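Local atomic coordinates of 3-hydroxyacyl-CoA dehydrogenase (Archaeoglobus fulgidus, PDB entry 1ZEJ), a protein that probably acts as an NAD-dependent dehydrogenase of the 3-hydroxyacyl-CoA dehydrogenase family, perhaps oxidising L-gulonate, and forms a homodimer. Residues 29-32 / 33-37; 173-176 / 177-180; 258-261 / 262-265. One frame throughout, in Å; residues are numbered along the deposited sequence.

Contact 1: residues 29-32 / 33-37; sequences IAIA and SKHEV
Ile-31, Ala-32 and Ser-33 carry the turn by which the chain passes from helix 22-32 into strand 36-40, the second half of the first beta-alpha-beta unit of the Rossmann-type NAD-binding domain. Two carbonyls of the last helical turn take up the polar groups that follow. The hydroxyl OG of Ser-33 donates to Ala-30 O over a short 2.6 Å, nearly in line with the carbonyl (C=O...donor angle 159°). Its torsion explains this reach: OG sits between the backbone N and the carbonyl carbon (chi1 60°), turned back over the helix. The same hydroxyl accepts from Lys-34 NZ at 2.9 Å, and that amine also bonds Leu-163 O, so the lysine chain folds back along the turn.

Ile-31 O is gripped twice. His-35 N approaches in the carbonyl plane at 2.9 Å, whereas Lys-34 N, at 3.1 Å, comes from above that plane and does not use a lone pair. The His-35 side chain is fixed elsewhere, its ND1 bonded to Met-13 N and its ring stacked with Phe-159.

On the apolar side the CG2 branch of Ile-31 does the touching. It meets Val-37 CG2 at 3.5 Å, tighter than usual for two carbons, with the two side chains crossing at about a right angle, and its other neighbour is His-35 CB at 3.8 Å. Ile-31 and Val-37 also pack on strand 14-18, through Val-15 and Val-17, which seats the helix on the sheet. Ala-32 presents its methyl to Ile-62 of strand 62-65, which Val-37 also touches. Finally, Ala-32 CA lies 3.4 Å from His-35 O in a CA-H...O contact that is almost straight, the angle at the hydrogen being 163°.

Contact 2: residues 173-176 / 177-180; sequences QSLV and NRFN
Ser-174 OG accepts from Asn-177 N at 3.0 Å in a nearly straight bond (168° at the hydrogen), the capping bond of an N-cap serine. OG reaches that amide because it stands anti to its own backbone N (chi1 163°). The hydroxyl is also bonded to Glu-141 OE1, while OE2 of that glutamate takes Val-176 N, so one carboxylate serves both the cap and the first turn. The regular helical bonds follow: Arg-178 N to Ser-174 O (3.1 Å), Phe-179 N to Leu-175 O (2.9 Å) and Asn-180 N to Val-176 O.

One water accepts from Arg-178 NH1 at 3.0 Å, in the guanidinium plane at its edge, and donates to Gln-173 O. A second accepts from Ser-174 N and, weakly, from Asn-177 ND2, whose stronger partner is Ser-108 O. An alanine in place of Asn-177 would keep the capping amide but is likely to leave Ser-108 O without this donor and open a gap beside Ser-174 CB, which lies 3.8 Å from ND2.

Farther out, the arginine chain passes over the cap carbonyl, with CG 3.2 Å from Ser-174 O, and crosses the Gln-173 side chain at about a right angle. Its bend at chi3 goes with salt bridges to Glu-186 and Glu-193 of the second subunit, where Phe-179 also meets Trp-204 edge-to-face. On the other flank, Ser-174 and Asn-177 touch His-129, predicted to be important for catalysis. The whole is a classic helix N-cap, opening helix 175-193 beside the probable active site and the dimer interface.

Contact 3: residues 258-261 / 262-265; sequences GEVG and VKAG
Val-260 CG2 is the apolar hub of this tight turn. It meets Ala-264 CB at 3.7 Å and Lys-263 CG at 3.8 Å, and the lysine chain then runs on past the same methyl, with CE 3.9 Å from Val-260 CG2. The two side chains cross at about a right angle. The bend of Lys-263 at chi3 (96°) goes with its amine reaching Asp-227, with which NZ forms a salt bridge. The Ala-264 methyl CB also rests against a backbone oxygen, Gly-258 O, at 3.5 Å.

Lys-263 and Ala-264 belong to a short 3-10 segment, 262-264, whose backbone presents them to Val-260. Ala-264 N donates to Gly-261 O at 2.9 Å, but the bond is bent (134° at the hydrogen) and the donor stands above the carbonyl plane, not on a lone pair. Gly-265 N in turn bonds Val-262 O at 3.0 Å.

Glycines make the path possible. Gly-258 has positive phi and closes helix 249-256 in a Schellman motif. Glu-259 next centres an inverse gamma turn, with a weak bond from Val-260 N to Gly-258 O at 3.1 Å. At Gly-261 (phi 129°) a CB would jam against the preceding carbonyl and clash with Val-262 N. Val-260 and Gly-261 together face Lys-266, the pattern of a classic beta bulge.

Backbone bonds join Val-260 to Leu-226, Val-262 to Asp-222 and Gly-265 to Tyr-271. The loop thus lies among the C-terminal helices: Val-262 packs against Tyr-223 of helix 197-224 and against Ala-275 and Tyr-276 of helix 275-290, while Val-260 and Lys-263 lie on helix 226-240.

How the contacts relate
From the N terminus the three contacts come strictly in series, none enclosing or crossing another, and each is a local contact within one continuous piece of chain. Contact 1 closes the turn between the first helix and second strand of the nucleotide-binding domain. After the remaining strands of the sheet, contact 2 starts the long helix 175-193, bringing the cofactor-binding sheet together with the helical part and the second subunit; its centre is about 27 Å from that of contact 1. Contact 3 is a tight turn within the loop that joins helices 249-256 and 275-290, about 29 Å from contact 2 between centres. Contacts 1 and 3 lie on opposite sides of the chain's centre, with about 44 Å between their centres.

Contact 1: residues 29-32 / 33-37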
loop_
_atom_site.group_PDB
_atom_site.type_symbol
_atom_site.label_atom_id
_atom_site.label_comp_id
_atom_site.label_asym_id
_atom_site.label_seq_id
_atom_site.Cartn_x
_atom_site.Cartn_y
_atom_site.Cartn_z
ATOM N N ILE A 29 -8.298 26.704 2.700
ATOM C CA ILE A 29 -7.043 26.989 2.001
ATOM C C ILE A 29 -7.004 26.340 0.632
ATOM O O ILE A 29 -6.648 26.983 -0.326
ATOM C CB ILE A 29 -5.806 26.576 2.817
ATOM C CG1 ILE A 29 -5.698 27.412 4.077
ATOM C CG2 ILE A 29 -4.535 26.641 1.974
ATOM C CD1 ILE A 29 -4.696 26.858 5.080
ATOM N N ALA A 30 -7.409 25.092 0.536
ATOM C CA ALA A 30 -7.478 24.394 -0.756
ATOM C C ALA A 30 -8.410 25.099 -1.744
ATOM O O ALA A 30 -8.073 25.321 -2.904
ATOM C CB ALA A 30 -7.922 22.937 -0.537
ATOM N N ILE A 31 -9.577 25.500 -1.265
ATOM C CA ILE A 31 -10.569 26.100 -2.129
ATOM C C ILE A 31 -10.227 27.569 -2.540
ATOM O O ILE A 31 -10.546 28.003 -3.653
ATOM C CB ILE A 31 -11.947 25.990 -1.430
ATOM C CG1 ILE A 31 -12.346 24.510 -1.390
ATOM C CG2 ILE A 31 -13.013 26.827 -2.160
ATOM C CD1 ILE A 31 -13.605 24.216 -0.700
ATOM N N ALA A 32 -9.610 28.320 -1.630
ATOM C CA ALA A 32 -9.338 29.708 -1.828
ATOM C C ALA A 32 -8.318 29.953 -2.931
ATOM O O ALA A 32 -8.221 31.084 -3.397
ATOM C CB ALA A 32 -8.873 30.355 -0.544
ATOM N N SER A 33 -7.598 28.893 -3.341
ATOM C CA SER A 33 -6.720 28.935 -4.499
ATOM C C SER A 33 -7.452 29.380 -5.766
ATOM O O SER A 33 -6.865 30.113 -6.565
ATOM C CB SER A 33 -6.005 27.591 -4.719
ATOM O OG SER A 33 -6.906 26.530 -4.934
ATOM N N LYS A 34 -8.727 28.980 -5.903
ATOM C CA LYS A 34 -9.538 29.240 -7.086
ATOM C C LYS A 34 -10.859 29.978 -6.812
ATOM O O LYS A 34 -11.422 30.566 -7.724
ATOM C CB LYS A 34 -9.850 27.918 -7.814
ATOM C CG LYS A 34 -8.692 27.347 -8.684
ATOM C CD LYS A 34 -7.557 26.849 -7.806
ATOM C CE LYS A 34 -6.897 25.530 -8.270
ATOM N NZ LYS A 34 -6.315 24.755 -7.091
ATOM N N HIS A 35 -11.344 29.975 -5.573
ATOM C CA HIS A 35 -12.705 30.437 -5.286
ATOM C C HIS A 35 -12.759 31.326 -4.048
ATOM O O HIS A 35 -11.796 31.456 -3.290
ATOM C CB HIS A 35 -13.602 29.236 -5.042
ATOM C CG HIS A 35 -13.690 28.303 -6.200
ATOM N ND1 HIS A 35 -14.317 28.639 -7.380
ATOM C CD2 HIS A 35 -13.260 27.031 -6.352
ATOM C CE1 HIS A 35 -14.236 27.627 -8.222
ATOM N NE2 HIS A 35 -13.603 26.634 -7.623
ATOM N N GLU A 36 -13.881 31.984 -3.865
ATOM C CA GLU A 36 -14.089 32.700 -2.619
ATOM C C GLU A 36 -14.621 31.761 -1.567
ATOM O O GLU A 36 -15.401 30.859 -1.870
ATOM C CB GLU A 36 -15.070 33.830 -2.820
ATOM C CG GLU A 36 -14.492 34.895 -3.692
ATOM C CD GLU A 36 -15.491 35.959 -3.970
ATOM O OE1 GLU A 36 -16.600 35.613 -4.446
ATOM O OE2 GLU A 36 -15.151 37.132 -3.709
ATOM N N VAL A 37 -14.216 31.994 -0.324
ATOM C CA VAL A 37 -14.638 31.169 0.773
ATOM C C VAL A 37 -15.214 32.004 1.910
ATOM O O VAL A 37 -14.672 33.049 2.268
ATOM C CB VAL A 37 -13.439 30.340 1.300
ATOM C CG1 VAL A 37 -13.839 29.493 2.501
ATOM C CG2 VAL A 37 -12.909 29.436 0.159
#

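Contact 2: residues 173-176 / 177-180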
loop_
_atom_site.group_PDB
_atom_site.type_symbol
_atom_site.label_atom_id
_atom_site.label_comp_id
_atom_site.label_asym_id
_atom_site.label_seq_id
_atom_site.Cartn_x
_atom_site.Cartn_y
_atom_site.Cartn_z
ATOM N N GLN A 173 -19.262 3.908 1.650
ATOM C CA GLN A 173 -18.021 3.895 2.476
ATOM C C GLN A 173 -16.842 4.345 1.665
ATOM O O GLN A 173 -16.742 4.021 0.494
ATOM C CB GLN A 173 -17.680 2.502 3.025
ATOM C CG GLN A 173 -18.736 1.917 3.896
ATOM C CD GLN A 173 -18.410 0.552 4.387
ATOM O OE1 GLN A 173 -17.243 0.165 4.492
ATOM N NE2 GLN A 173 -19.445 -0.208 4.693
ATOM N N SER A 174 -15.924 5.016 2.327
ATOM C CA SER A 174 -14.618 5.344 1.768
ATOM C C SER A 174 -13.774 4.112 1.366
ATOM O O SER A 174 -13.564 3.198 2.184
ATOM C CB SER A 174 -13.818 6.160 2.800
ATOM O OG SER A 174 -12.443 6.186 2.498
ATOM N N LEU A 175 -13.210 4.145 0.157
ATOM C CA LEU A 175 -12.313 3.089 -0.320
ATOM C C LEU A 175 -10.984 3.119 0.397
ATOM O O LEU A 175 -10.426 2.091 0.760
ATOM C CB LEU A 175 -12.082 3.205 -1.837
ATOM C CG LEU A 175 -13.314 3.147 -2.763
ATOM C CD1 LEU A 175 -12.849 3.109 -4.219
ATOM C CD2 LEU A 175 -14.193 1.957 -2.500
ATOM N N VAL A 176 -10.470 4.322 0.644
ATOM C CA VAL A 176 -9.299 4.499 1.460
ATOM C C VAL A 176 -9.462 3.903 2.845
ATOM O O VAL A 176 -8.564 3.216 3.295
ATOM C CB VAL A 176 -8.927 6.024 1.603
ATOM C CG1 VAL A 176 -7.836 6.200 2.647
ATOM C CG2 VAL A 176 -8.516 6.579 0.246
ATOM N N ASN A 177 -10.569 4.154 3.538
ATOM C CA ASN A 177 -10.804 3.605 4.892
ATOM C C ASN A 177 -10.841 2.079 4.787
ATOM O O ASN A 177 -10.311 1.352 5.633
ATOM C CB ASN A 177 -12.100 4.146 5.490
ATOM C CG ASN A 177 -11.956 5.584 6.037
ATOM O OD1 ASN A 177 -10.872 6.150 6.027
ATOM N ND2 ASN A 177 -13.074 6.164 6.481
ATOM N N ARG A 178 -11.448 1.576 3.703
ATOM C CA ARG A 178 -11.593 0.113 3.535
ATOM C C ARG A 178 -10.230 -0.524 3.383
ATOM O O ARG A 178 -9.954 -1.535 4.004
ATOM C CB ARG A 178 -12.497 -0.188 2.325
ATOM C CG ARG A 178 -13.981 0.056 2.646
ATOM C CD ARG A 178 -14.841 -0.178 1.400
ATOM N NE ARG A 178 -14.808 -1.580 0.993
ATOM C CZ ARG A 178 -15.590 -2.061 0.046
ATOM N NH1 ARG A 178 -16.438 -1.253 -0.578
ATOM N NH2 ARG A 178 -15.531 -3.332 -0.264
ATOM N N PHE A 179 -9.385 0.053 2.524
ATOM C CA PHE A 179 -8.042 -0.469 2.312
ATOM C C PHE A 179 -7.178 -0.332 3.567
ATOM O O PHE A 179 -6.461 -1.241 3.892
ATOM C CB PHE A 179 -7.319 0.174 1.135
ATOM C CG PHE A 179 -7.679 -0.418 -0.191
ATOM C CD1 PHE A 179 -7.510 -1.774 -0.427
ATOM C CD2 PHE A 179 -8.230 0.384 -1.187
ATOM C CE1 PHE A 179 -7.830 -2.297 -1.641
ATOM C CE2 PHE A 179 -8.542 -0.154 -2.399
ATOM C CZ PHE A 179 -8.348 -1.477 -2.631
ATOM N N ASN A 180 -7.271 0.794 4.266
ATOM C CA ASN A 180 -6.480 0.988 5.488
ATOM C C ASN A 180 -6.852 -0.060 6.554
ATOM O O ASN A 180 -5.976 -0.619 7.222
ATOM C CB ASN A 180 -6.767 2.401 5.976
ATOM C CG ASN A 180 -5.787 2.909 6.925
ATOM O OD1 ASN A 180 -6.178 3.409 7.999
ATOM N ND2 ASN A 180 -4.500 2.791 6.600
HETATM O O HOH W 1 -17.308 1.572 -0.563
HETATM O O HOH W 2 -16.001 4.768 5.408
#

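Contact 3: residues 258-261 / 262-265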
loop_
_atom_site.group_PDB
_atom_site.type_symbol
_atom_site.label_atom_id
_atom_site.label_comp_id
_atom_site.label_asym_id
_atom_site.label_seq_id
_atom_site.Cartn_x
_atom_site.Cartn_y
_atom_site.Cartn_z
ATOM N N GLY A 258 -7.899 -15.343 -22.009
ATOM C CA GLY A 258 -6.488 -15.133 -22.347
ATOM C C GLY A 258 -5.964 -13.739 -22.009
ATOM O O GLY A 258 -4.877 -13.349 -22.458
ATOM N N GLU A 259 -6.724 -12.985 -21.215
ATOM C CA GLU A 259 -6.326 -11.648 -20.803
ATOM C C GLU A 259 -5.547 -11.776 -19.491
ATOM O O GLU A 259 -6.028 -11.394 -18.413
ATOM C CB GLU A 259 -7.561 -10.733 -20.635
ATOM C CG GLU A 259 -8.433 -10.639 -21.880
ATOM C CD GLU A 259 -9.752 -9.888 -21.669
ATOM O OE1 GLU A 259 -10.096 -9.528 -20.522
ATOM O OE2 GLU A 259 -10.458 -9.661 -22.669
ATOM N N VAL A 260 -4.328 -12.299 -19.610
ATOM C CA VAL A 260 -3.522 -12.709 -18.462
ATOM C C VAL A 260 -2.533 -11.634 -17.957
ATOM O O VAL A 260 -1.848 -11.851 -16.965
ATOM C CB VAL A 260 -2.763 -14.040 -18.737
ATOM C CG1 VAL A 260 -3.759 -15.198 -18.907
ATOM C CG2 VAL A 260 -1.828 -13.930 -19.965
ATOM N N GLY A 261 -2.479 -10.483 -18.636
ATOM C CA GLY A 261 -1.687 -9.343 -18.198
ATOM C C GLY A 261 -0.778 -8.756 -19.251
ATOM O O GLY A 261 -1.010 -8.889 -20.456
ATOM N N VAL A 262 0.274 -8.097 -18.782
ATOM C CA VAL A 262 1.258 -7.416 -19.642
ATOM C C VAL A 262 1.807 -8.342 -20.732
ATOM O O VAL A 262 1.984 -7.924 -21.884
ATOM C CB VAL A 262 2.434 -6.840 -18.785
ATOM C CG1 VAL A 262 3.540 -6.301 -19.644
ATOM C CG2 VAL A 262 1.926 -5.744 -17.856
ATOM N N LYS A 263 2.051 -9.602 -20.378
ATOM C CA LYS A 263 2.590 -10.583 -21.341
ATOM C C LYS A 263 1.653 -10.826 -22.531
ATOM O O LYS A 263 2.105 -11.086 -23.661
ATOM C CB LYS A 263 2.946 -11.903 -20.631
ATOM C CG LYS A 263 1.782 -12.901 -20.461
ATOM C CD LYS A 263 2.127 -14.038 -19.467
ATOM C CE LYS A 263 1.607 -13.745 -18.078
ATOM N NZ LYS A 263 1.785 -14.891 -17.126
ATOM N N ALA A 264 0.344 -10.711 -22.299
ATOM C CA ALA A 264 -0.645 -10.850 -23.367
ATOM C C ALA A 264 -1.086 -9.498 -23.923
ATOM O O ALA A 264 -1.920 -9.427 -24.809
ATOM C CB ALA A 264 -1.842 -11.622 -22.860
ATOM N N GLY A 265 -0.510 -8.421 -23.406
ATOM C CA GLY A 265 -0.845 -7.096 -23.857
ATOM C C GLY A 265 -2.154 -6.616 -23.275
ATOM O O GLY A 265 -2.617 -5.538 -23.634
#